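PDB 4RNZ: conserved hypothetical secreted protein from Helicobacter pylori, which is a zinc-dependent M23B-family metallopeptidase that helps determine cell shape, probably by cleaving peptidoglycan peptides. Local coordinates for residues A[84-89]-A[142-147]; A[118-123]-A[256-261]; A[151-156]-A[305-310]. One frame throughout, in Å; residues are numbered along the deposited sequence.

Contact 1: A[84-89]-A[142-147]; sequences IIFTRK and TRDYRV. With GOL (glycerol), chain H; PO4 (phosphate ion), chain G.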
loop_
_atom_site.group_PDB
_atom_site.type_symbol
_atom_site.label_atom_id
_atom_site.label_comp_id
_atom_site.label_asym_id
_atom_site.label_seq_id
_atom_site.Cartn_x
_atom_site.Cartn_y
_atom_site.Cartn_z
ATOM N N ILE A 84 1.124 3.910 15.085
ATOM C CA ILE A 84 1.686 5.158 14.607
ATOM C C ILE A 84 0.623 6.227 14.773
ATOM O O ILE A 84 -0.515 6.076 14.299
ATOM C CB ILE A 84 2.087 5.107 13.123
ATOM C CG1 ILE A 84 3.168 4.044 12.867
ATOM C CG2 ILE A 84 2.636 6.444 12.676
ATOM C CD1 ILE A 84 3.479 3.840 11.387
ATOM N N ILE A 85 0.998 7.309 15.446
ATOM C CA ILE A 85 0.114 8.451 15.608
ATOM C C ILE A 85 0.366 9.395 14.441
ATOM O O ILE A 85 1.499 9.779 14.154
ATOM C CB ILE A 85 0.318 9.195 16.955
ATOM C CG1 ILE A 85 0.076 8.260 18.138
ATOM C CG2 ILE A 85 -0.662 10.360 17.071
ATOM C CD1 ILE A 85 0.587 8.812 19.462
ATOM N N PHE A 86 -0.705 9.762 13.748
ATOM C CA PHE A 86 -0.560 10.611 12.581
ATOM C C PHE A 86 -1.737 11.536 12.380
ATOM O O PHE A 86 -2.836 11.285 12.890
ATOM C CB PHE A 86 -0.351 9.754 11.317
ATOM C CG PHE A 86 -1.505 8.843 11.004
ATOM C CD1 PHE A 86 -2.605 9.309 10.285
ATOM C CD2 PHE A 86 -1.497 7.515 11.417
ATOM C CE1 PHE A 86 -3.667 8.476 10.008
ATOM C CE2 PHE A 86 -2.563 6.670 11.137
ATOM C CZ PHE A 86 -3.648 7.148 10.429
ATOM N N THR A 87 -1.479 12.593 11.614
ATOM C CA THR A 87 -2.504 13.543 11.203
ATOM C C THR A 87 -2.785 13.348 9.705
ATOM O O THR A 87 -1.876 13.049 8.925
ATOM C CB THR A 87 -2.053 14.991 11.512
ATOM O OG1 THR A 87 -1.914 15.123 12.931
ATOM C CG2 THR A 87 -3.084 15.988 11.065
ATOM N N ARG A 88 -4.042 13.494 9.314
ATOM C CA ARG A 88 -4.437 13.283 7.924
ATOM C C ARG A 88 -4.920 14.603 7.322
ATOM O O ARG A 88 -5.742 15.268 7.927
ATOM C CB ARG A 88 -5.509 12.203 7.906
ATOM C CG ARG A 88 -6.047 11.821 6.550
ATOM C CD ARG A 88 -6.811 10.517 6.682
ATOM N NE ARG A 88 -5.857 9.421 6.747
ATOM C CZ ARG A 88 -6.136 8.185 7.146
ATOM N NH1 ARG A 88 -7.355 7.859 7.545
ATOM N NH2 ARG A 88 -5.177 7.266 7.144
ATOM N N LYS A 89 -4.373 15.015 6.182
ATOM C CA LYS A 89 -4.865 16.199 5.463
ATOM C C LYS A 89 -5.541 15.786 4.149
ATOM O O LYS A 89 -5.022 14.937 3.429
ATOM C CB LYS A 89 -3.733 17.128 5.082
ATOM C CG LYS A 89 -2.865 17.616 6.224
ATOM C CD LYS A 89 -1.867 18.622 5.682
ATOM C CE LYS A 89 -0.830 19.010 6.719
ATOM N NZ LYS A 89 -0.043 20.168 6.198
ATOM N N THR A 142 -6.110 12.160 0.384
ATOM C CA THR A 142 -5.553 12.410 1.700
ATOM C C THR A 142 -4.113 11.970 1.754
ATOM O O THR A 142 -3.656 11.143 0.953
ATOM C CB THR A 142 -6.320 11.694 2.807
ATOM O OG1 THR A 142 -6.189 10.275 2.674
ATOM C CG2 THR A 142 -7.782 12.074 2.792
ATOM N N ARG A 143 -3.396 12.553 2.700
ATOM C CA ARG A 143 -1.993 12.216 2.947
ATOM C C ARG A 143 -1.849 12.157 4.471
ATOM O O ARG A 143 -2.577 12.892 5.183
ATOM C CB ARG A 143 -1.150 13.316 2.349
ATOM C CG ARG A 143 0.116 12.914 1.663
ATOM C CD ARG A 143 0.951 14.157 1.301
ATOM N NE ARG A 143 0.644 14.846 0.028
ATOM C CZ ARG A 143 0.822 14.326 -1.193
ATOM N NH1 ARG A 143 1.230 13.079 -1.324
ATOM N NH2 ARG A 143 0.559 15.048 -2.298
ATOM N N ASP A 144 -0.980 11.277 4.975
ATOM C CA ASP A 144 -0.801 11.139 6.425
ATOM C C ASP A 144 0.518 11.798 6.838
ATOM O O ASP A 144 1.502 11.718 6.108
ATOM C CB ASP A 144 -0.845 9.682 6.867
ATOM C CG ASP A 144 -2.207 9.049 6.722
ATOM O OD1 ASP A 144 -3.230 9.737 6.642
ATOM O OD2 ASP A 144 -2.255 7.817 6.731
ATOM N N TYR A 145 0.515 12.452 7.996
ATOM C CA TYR A 145 1.653 13.259 8.449
ATOM C C TYR A 145 2.057 12.898 9.876
ATOM O O TYR A 145 1.199 12.666 10.724
ATOM C CB TYR A 145 1.277 14.741 8.453
ATOM C CG TYR A 145 1.049 15.304 7.082
ATOM C CD1 TYR A 145 -0.164 15.108 6.414
ATOM C CD2 TYR A 145 2.025 16.034 6.447
ATOM C CE1 TYR A 145 -0.374 15.629 5.138
ATOM C CE2 TYR A 145 1.821 16.565 5.171
ATOM C CZ TYR A 145 0.628 16.352 4.523
ATOM O OH TYR A 145 0.432 16.887 3.249
ATOM N N ARG A 146 3.364 12.889 10.114
ATOM C CA ARG A 146 3.939 12.712 11.450
ATOM C C ARG A 146 4.830 13.888 11.718
ATOM O O ARG A 146 5.756 14.155 10.944
ATOM C CB ARG A 146 4.810 11.466 11.517
ATOM C CG ARG A 146 4.024 10.214 11.588
ATOM C CD ARG A 146 4.988 9.056 11.590
ATOM N NE ARG A 146 5.528 8.818 12.927
ATOM C CZ ARG A 146 6.142 7.700 13.269
ATOM N NH1 ARG A 146 6.262 6.731 12.367
ATOM N NH2 ARG A 146 6.591 7.529 14.516
ATOM N N VAL A 147 4.555 14.548 12.825
ATOM C CA VAL A 147 5.107 15.866 13.168
ATOM C C VAL A 147 5.372 16.730 11.941
ATOM O O VAL A 147 6.492 17.124 11.644
ATOM C CB VAL A 147 6.313 15.764 14.125
ATOM C CG1 VAL A 147 7.501 15.063 13.470
ATOM C CG2 VAL A 147 6.687 17.149 14.670
HETATM C C1 GOL H . 3.762 11.845 16.873
HETATM O O1 GOL H . 2.341 11.831 16.668
HETATM C C2 GOL H . 4.522 10.629 16.335
HETATM O O2 GOL H . 3.901 10.009 15.196
HETATM C C3 GOL H . 5.981 11.025 16.171
HETATM O O3 GOL H . 6.748 10.084 15.416
HETATM P P PO4 G . 1.711 20.006 2.931
HETATM O O1 PO4 G . 1.806 18.584 2.392
HETATM O O2 PO4 G . 2.675 20.858 2.139
HETATM O O3 PO4 G . 2.066 20.074 4.400
HETATM O O4 PO4 G . 0.325 20.597 2.818
#

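Contact 2: A[118-123]-A[256-261]; sequences LMNAYK and HLNELR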
loop_
_atom_site.group_PDB
_atom_site.type_symbol
_atom_site.label_atom_id
_atom_site.label_comp_id
_atom_site.label_asym_id
_atom_site.label_seq_id
_atom_site.Cartn_x
_atom_site.Cartn_y
_atom_site.Cartn_z
ATOM N N LEU A 118 -2.917 7.606 -9.859
ATOM C CA LEU A 118 -3.947 7.933 -10.869
ATOM C C LEU A 118 -3.797 7.135 -12.165
ATOM O O LEU A 118 -4.785 6.646 -12.688
ATOM C CB LEU A 118 -3.984 9.429 -11.184
ATOM C CG LEU A 118 -5.267 9.759 -11.966
ATOM C CD1 LEU A 118 -6.455 9.956 -11.045
ATOM C CD2 LEU A 118 -5.064 10.962 -12.832
ATOM N N MET A 119 -2.577 7.035 -12.685
ATOM C CA MET A 119 -2.321 6.284 -13.902
ATOM C C MET A 119 -2.796 4.848 -13.684
ATOM O O MET A 119 -3.504 4.283 -14.512
ATOM C CB MET A 119 -0.836 6.265 -14.255
ATOM C CG MET A 119 -0.150 7.607 -14.501
ATOM S SD MET A 119 -0.961 8.750 -15.647
ATOM C CE MET A 119 -2.033 9.618 -14.527
ATOM N N ASN A 120 -2.433 4.282 -12.541
ATOM C CA ASN A 120 -2.803 2.917 -12.215
ATOM C C ASN A 120 -4.307 2.716 -12.042
ATOM O O ASN A 120 -4.841 1.710 -12.482
ATOM C CB ASN A 120 -2.017 2.418 -10.986
ATOM C CG ASN A 120 -0.601 2.001 -11.335
ATOM O OD1 ASN A 120 -0.368 1.379 -12.371
ATOM N ND2 ASN A 120 0.361 2.314 -10.454
ATOM N N ALA A 121 -4.978 3.669 -11.410
ATOM C CA ALA A 121 -6.406 3.609 -11.179
ATOM C C ALA A 121 -7.184 3.633 -12.486
ATOM O O ALA A 121 -8.248 3.057 -12.574
ATOM C CB ALA A 121 -6.861 4.768 -10.308
ATOM N N TYR A 122 -6.652 4.336 -13.475
ATOM C CA TYR A 122 -7.301 4.455 -14.780
ATOM C C TYR A 122 -6.598 3.607 -15.852
ATOM O O TYR A 122 -6.748 3.866 -17.052
ATOM C CB TYR A 122 -7.346 5.931 -15.182
ATOM C CG TYR A 122 -8.461 6.689 -14.516
ATOM C CD1 TYR A 122 -9.752 6.679 -15.045
ATOM C CD2 TYR A 122 -8.247 7.405 -13.353
ATOM C CE1 TYR A 122 -10.795 7.347 -14.430
ATOM C CE2 TYR A 122 -9.276 8.095 -12.743
ATOM C CZ TYR A 122 -10.552 8.064 -13.274
ATOM O OH TYR A 122 -11.579 8.756 -12.667
ATOM N N LYS A 123 -5.843 2.590 -15.442
ATOM C CA LYS A 123 -4.991 1.893 -16.408
ATOM C C LYS A 123 -5.759 1.253 -17.574
ATOM O O LYS A 123 -5.248 1.230 -18.702
ATOM C CB LYS A 123 -4.076 0.842 -15.767
ATOM C CG LYS A 123 -2.721 0.850 -16.461
ATOM C CD LYS A 123 -1.856 -0.376 -16.248
ATOM C CE LYS A 123 -0.490 -0.104 -16.862
ATOM N NZ LYS A 123 0.441 -1.261 -16.799
ATOM N N HIS A 256 5.795 -7.446 -8.710
ATOM C CA HIS A 256 5.080 -6.183 -8.855
ATOM C C HIS A 256 4.209 -6.163 -10.093
ATOM O O HIS A 256 4.613 -6.635 -11.165
ATOM C CB HIS A 256 6.054 -5.020 -8.981
ATOM C CG HIS A 256 6.929 -4.835 -7.793
ATOM N ND1 HIS A 256 7.952 -5.704 -7.483
ATOM C CD2 HIS A 256 6.941 -3.882 -6.836
ATOM C CE1 HIS A 256 8.554 -5.300 -6.379
ATOM N NE2 HIS A 256 7.972 -4.189 -5.976
ATOM N N LEU A 257 3.024 -5.586 -9.936
ATOM C CA LEU A 257 2.082 -5.416 -11.026
ATOM C C LEU A 257 1.273 -4.179 -10.725
ATOM O O LEU A 257 0.523 -4.142 -9.734
ATOM C CB LEU A 257 1.152 -6.642 -11.160
ATOM C CG LEU A 257 0.136 -6.548 -12.307
ATOM C CD1 LEU A 257 0.830 -6.602 -13.664
ATOM C CD2 LEU A 257 -0.913 -7.647 -12.209
ATOM N N ASN A 258 1.399 -3.171 -11.593
ATOM C CA ASN A 258 0.744 -1.888 -11.390
ATOM C C ASN A 258 1.048 -1.398 -9.964
ATOM O O ASN A 258 2.201 -1.366 -9.587
ATOM C CB ASN A 258 -0.751 -1.980 -11.691
ATOM C CG ASN A 258 -1.040 -2.420 -13.128
ATOM O OD1 ASN A 258 -0.170 -2.395 -13.989
ATOM N ND2 ASN A 258 -2.269 -2.813 -13.381
ATOM N N GLU A 259 0.041 -1.063 -9.165
ATOM C CA GLU A 259 0.290 -0.581 -7.801
ATOM C C GLU A 259 0.386 -1.698 -6.745
ATOM O O GLU A 259 0.482 -1.415 -5.545
ATOM C CB GLU A 259 -0.735 0.482 -7.405
ATOM C CG GLU A 259 -2.188 0.038 -7.214
ATOM C CD GLU A 259 -3.030 0.131 -8.490
ATOM O OE1 GLU A 259 -2.697 -0.593 -9.460
ATOM O OE2 GLU A 259 -4.033 0.890 -8.514
ATOM N N LEU A 260 0.408 -2.953 -7.194
ATOM C CA LEU A 260 0.561 -4.084 -6.289
ATOM C C LEU A 260 1.976 -4.598 -6.135
ATOM O O LEU A 260 2.762 -4.701 -7.084
ATOM C CB LEU A 260 -0.354 -5.268 -6.667
ATOM C CG LEU A 260 -1.883 -5.116 -6.648
ATOM C CD1 LEU A 260 -2.589 -6.460 -6.897
ATOM C CD2 LEU A 260 -2.410 -4.505 -5.360
ATOM N N ARG A 261 2.274 -4.992 -4.907
ATOM C CA ARG A 261 3.412 -5.823 -4.614
ATOM C C ARG A 261 2.906 -7.100 -3.915
ATOM O O ARG A 261 2.187 -7.036 -2.912
ATOM C CB ARG A 261 4.338 -5.037 -3.708
ATOM C CG ARG A 261 5.618 -5.703 -3.254
ATOM C CD ARG A 261 6.376 -4.715 -2.341
ATOM N NE ARG A 261 6.949 -5.504 -1.301
ATOM C CZ ARG A 261 6.673 -5.468 -0.009
ATOM N NH1 ARG A 261 5.889 -4.554 0.564
ATOM N NH2 ARG A 261 7.251 -6.388 0.722
HETATM O O HOH W 1 -4.525 -0.735 -11.261
#

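Contact 3: A[151-156]-A[305-310]; sequences FGQPTI and YKNSRP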
loop_
_atom_site.group_PDB
_atom_site.type_symbol
_atom_site.label_atom_id
_atom_site.label_comp_id
_atom_site.label_asym_id
_atom_site.label_seq_id
_atom_site.Cartn_x
_atom_site.Cartn_y
_atom_site.Cartn_z
ATOM N N PHE A 151 4.237 10.985 5.196
ATOM C CA PHE A 151 4.907 9.700 5.084
ATOM C C PHE A 151 4.003 8.715 4.364
ATOM O O PHE A 151 2.794 8.923 4.271
ATOM C CB PHE A 151 5.280 9.155 6.474
ATOM C CG PHE A 151 4.101 8.713 7.281
ATOM C CD1 PHE A 151 3.382 9.625 8.029
ATOM C CD2 PHE A 151 3.708 7.392 7.297
ATOM C CE1 PHE A 151 2.280 9.221 8.747
ATOM C CE2 PHE A 151 2.622 6.981 8.031
ATOM C CZ PHE A 151 1.910 7.894 8.759
ATOM N N GLY A 152 4.593 7.626 3.884
ATOM C CA GLY A 152 3.840 6.594 3.192
ATOM C C GLY A 152 3.365 7.153 1.859
ATOM O O GLY A 152 4.037 7.967 1.247
ATOM N N GLN A 153 2.177 6.771 1.438
ATOM C CA GLN A 153 1.674 7.210 0.146
ATOM C C GLN A 153 0.357 7.896 0.387
ATOM O O GLN A 153 -0.281 7.688 1.411
ATOM C CB GLN A 153 1.492 6.012 -0.811
ATOM C CG GLN A 153 2.807 5.447 -1.390
ATOM C CD GLN A 153 2.626 4.714 -2.725
ATOM O OE1 GLN A 153 1.784 5.062 -3.547
ATOM N NE2 GLN A 153 3.442 3.704 -2.945
ATOM N N PRO A 154 -0.088 8.684 -0.588
ATOM C CA PRO A 154 -1.417 9.259 -0.467
ATOM C C PRO A 154 -2.499 8.223 -0.700
ATOM O O PRO A 154 -2.226 7.082 -1.131
ATOM C CB PRO A 154 -1.423 10.339 -1.560
ATOM C CG PRO A 154 -0.451 9.855 -2.573
ATOM C CD PRO A 154 0.636 9.168 -1.783
ATOM N N THR A 155 -3.726 8.619 -0.411
ATOM C CA THR A 155 -4.875 7.807 -0.654
ATOM C C THR A 155 -5.866 8.629 -1.482
ATOM O O THR A 155 -6.278 9.735 -1.054
ATOM C CB THR A 155 -5.506 7.352 0.678
ATOM O OG1 THR A 155 -4.546 6.592 1.412
ATOM C CG2 THR A 155 -6.716 6.489 0.453
ATOM N N ILE A 156 -6.242 8.105 -2.656
ATOM C CA ILE A 156 -7.271 8.743 -3.476
ATOM C C ILE A 156 -8.644 8.386 -2.969
ATOM O O ILE A 156 -8.994 7.213 -2.919
ATOM C CB ILE A 156 -7.152 8.310 -4.950
ATOM C CG1 ILE A 156 -5.864 8.886 -5.539
ATOM C CG2 ILE A 156 -8.388 8.740 -5.736
ATOM C CD1 ILE A 156 -5.515 8.323 -6.905
ATOM N N TYR A 305 0.278 -5.927 -1.170
ATOM C CA TYR A 305 0.432 -4.499 -0.834
ATOM C C TYR A 305 -0.096 -3.649 -1.980
ATOM O O TYR A 305 0.380 -3.791 -3.103
ATOM C CB TYR A 305 1.904 -4.168 -0.642
ATOM C CG TYR A 305 2.459 -4.870 0.552
ATOM C CD1 TYR A 305 2.907 -6.181 0.459
ATOM C CD2 TYR A 305 2.497 -4.242 1.799
ATOM C CE1 TYR A 305 3.354 -6.857 1.583
ATOM C CE2 TYR A 305 2.971 -4.911 2.920
ATOM C CZ TYR A 305 3.378 -6.224 2.790
ATOM O OH TYR A 305 3.842 -6.906 3.877
ATOM N N LYS A 306 -1.084 -2.802 -1.706
ATOM C CA LYS A 306 -1.595 -1.851 -2.689
ATOM C C LYS A 306 -1.085 -0.460 -2.322
ATOM O O LYS A 306 -1.427 0.040 -1.267
ATOM C CB LYS A 306 -3.120 -1.828 -2.693
ATOM C CG LYS A 306 -3.708 -0.834 -3.694
ATOM C CD LYS A 306 -5.233 -0.844 -3.720
ATOM C CE LYS A 306 -5.794 0.300 -4.571
ATOM N NZ LYS A 306 -7.269 0.198 -4.823
ATOM N N ASN A 307 -0.299 0.154 -3.198
ATOM C CA ASN A 307 0.218 1.513 -2.960
ATOM C C ASN A 307 1.004 1.572 -1.644
ATOM O O ASN A 307 0.894 2.524 -0.868
ATOM C CB ASN A 307 -0.917 2.541 -2.993
ATOM C CG ASN A 307 -1.397 2.814 -4.406
ATOM O OD1 ASN A 307 -0.601 2.830 -5.314
ATOM N ND2 ASN A 307 -2.689 3.032 -4.581
ATOM N N SER A 308 1.747 0.495 -1.405
ATOM C CA SER A 308 2.632 0.319 -0.257
ATOM C C SER A 308 1.940 -0.190 1.009
ATOM O O SER A 308 2.614 -0.582 1.961
ATOM C CB SER A 308 3.441 1.612 0.013
ATOM O OG SER A 308 2.684 2.462 0.882
ATOM N N ARG A 309 0.611 -0.220 1.035
ATOM C CA ARG A 309 -0.128 -0.610 2.215
ATOM C C ARG A 309 -0.624 -2.061 2.120
ATOM O O ARG A 309 -1.177 -2.456 1.115
ATOM C CB ARG A 309 -1.310 0.314 2.409
ATOM C CG ARG A 309 -0.884 1.758 2.705
ATOM C CD ARG A 309 -2.090 2.666 2.828
ATOM N NE ARG A 309 -2.698 2.929 1.530
ATOM C CZ ARG A 309 -2.438 3.983 0.746
ATOM N NH1 ARG A 309 -1.566 4.933 1.092
ATOM N NH2 ARG A 309 -3.079 4.097 -0.411
ATOM N N PRO A 310 -0.410 -2.856 3.173
ATOM C CA PRO A 310 -0.906 -4.233 3.158
ATOM C C PRO A 310 -2.418 -4.252 3.041
ATOM O O PRO A 310 -3.104 -3.419 3.633
ATOM C CB PRO A 310 -0.459 -4.807 4.525
ATOM C CG PRO A 310 0.050 -3.664 5.338
ATOM C CD PRO A 310 0.231 -2.478 4.445
HETATM O O HOH W 2 0.567 4.881 3.055
HETATM O O HOH W 3 2.656 2.064 -5.504
#

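Contact 1: A[84-89]-A[142-147]
The ring of Tyr-145 has the side chain of Lys-89 lying across one face, with CE over its centre. The carbonyl oxygen of Thr-87 sits at its edge. The ring of Phe-86 carries the carboxylate of Asp-144 stacked on one face, the two planes 27° apart. These groups flank an antiparallel beta ladder between strands 87-96 and 136-146, neighbours in a curled sheet; Phe-86 lies just before the first strand. Thr-87 with Tyr-145 and Lys-89 with Arg-143 are hydrogen-bonded pairs; Arg-88 with Asp-144, between them, is a non-hydrogen-bonded pair. Thr-87 N reaches Tyr-145 O at 2.8 Å, and the return bond from Tyr-145 N to Thr-87 O is 2.6 Å.

Arg-88 and Asp-144 project from one face of the sheet, side by side. Arg-88 grips the carboxylate side-on in a salt bridge. Arg-88 NE meets Asp-144 OD1 at 2.6 Å, and Arg-88 NH2 meets Asp-144 OD2 at 3.0 Å. Both oxygens use their syn lone pairs, and the two flat groups are nearly coplanar. This double grip fixes the rotation of the carboxylate beside the Phe-86 ring.

Lys-89 and Tyr-145 are on the other face. The lysine chain is extended beyond CG, which carries CE to 3.7 Å from the Tyr-145 ring centroid and places NZ in a cation-pi contact. NZ also bonds a phosphate ion, probably from the crystallisation liquor, which Lys-91 also binds.

At the Ile-84 and Arg-146 end of the contact, Ile-84 CG2 packs over one face of the Arg-146 guanidinium. A glycerol, probably of the same origin, joins the two segments there: its O2 bonds Ile-85 O at 2.6 Å, and Arg-146 NH2 bonds its O3 at 2.7 Å.

Contact 2: A[118-123]-A[256-261]
Glu-259 has CG between its backbone N and carbonyl carbon (chi1 68°), and its chain bends at chi2 (-91°), which turns the carboxylate alongside Asn-120. Asn-120 has CG anti to its carbonyl carbon and sends its amide past the glutamate in the opposite direction. The contact sets the C-terminal end of helix 112-121 against a beta hairpin. The hairpin joins strands 252-257 and 260-267 through a type II' turn from Leu-257 to Leu-260, with Asn-258 and Glu-259 at its corners. The helix falls in the range of the Csd3 second domain and the hairpin in that of the M23 peptidase, so two parts of the protein meet here.

The Asn-120 amide and the Glu-259 carboxylate are stacked with their planes 27° apart. Asn-120 CB lies 3.4 Å from OE1 of Glu-259. On the Asn-258 side, Asn-120 OD1 approaches CB of that residue at 3.4 Å. Phe-189 also packs against both turn residues.

One water lies within hydrogen-bonding distance of both Asn-120 O and Glu-259 OE1, linking the helix end to the turn. Lys-123 lies just past the helix. It lays CD beside the Asn-258 amide, and Lys-123 NZ donates to OD1 of Asn-258 at 3.1 Å, tilted 30° from the carbonyl plane.

Contact 3: A[151-156]-A[305-310]
The chain turns a corner at Gly-152, after which Gln-153 comes nearest to Asn-307, in the type I' turn from Lys-306 to Arg-309, with 6.7 Å between their CA atoms. Gln-153 extends its side chain across the turn at about a right angle to that of Asn-307. Gln-153 CD lies 3.4 Å from the carbonyl oxygen of Asn-307, and NE2 comes to 3.6 Å from CB of Ser-308. A water accepts from Gln-153 NE2 and donates weakly to Asn-307 OD1. The other amide atom, OE1, takes a bond from Gln-117 of helix 112-121.

The turn closes the hairpin of strands 299-306 and 309-311, within the M23 peptidase range. Strand 153-163 belongs to the Csd3 second domain range, so the hairpin tip joins the two.

Arg-309 makes the direct polar link. Its chain bends at chi3 (-73°) and presents the guanidinium end-on to the carbonyl oxygen of Pro-154. Arg-309 NH1 and NH2 both donate to Pro-154 O, each at 3.2 Å, and both come from the same face of the carbonyl plane. Gln-117 also bonds this oxygen. The guanidinium lies between two oxygens: Asn-307 O is over the centre of one face, and Thr-155 OG1 is over the opposite face, 3.4 Å from CZ of Arg-309. A second water, at the guanidinium edge, accepts from Arg-309 NH1 at 2.9 Å and from Gln-153 N at 3.0 Å.

How the contacts relate
Contact 1 is mainly a strand pairing within one sheet, its Ile-84 and Arg-146 end touching strand 55-61. Contacts 2 and 3 tie the Csd3 second domain range to the M23 peptidase range. Contacts 1 and 3 have centres about 13 Å apart and share neighbouring strands 136-146 and 153-163, where Thr-142 N meets Thr-155 O at 2.8 Å. Contacts 2 and 3 are about 11 Å apart between centres. Their hairpins are joined through strands 260-267 and 299-306, with Glu-259 O 2.9 Å from Asn-307 N. Helix 112-121 serves both, giving Asn-120 to contact 2 and Gln-117 to contact 3. Contacts 1 and 2 do not touch; their centres are about 23 Å apart. All three lie away from the zinc site of Glu-34, His-219, Asp-223 and His-301.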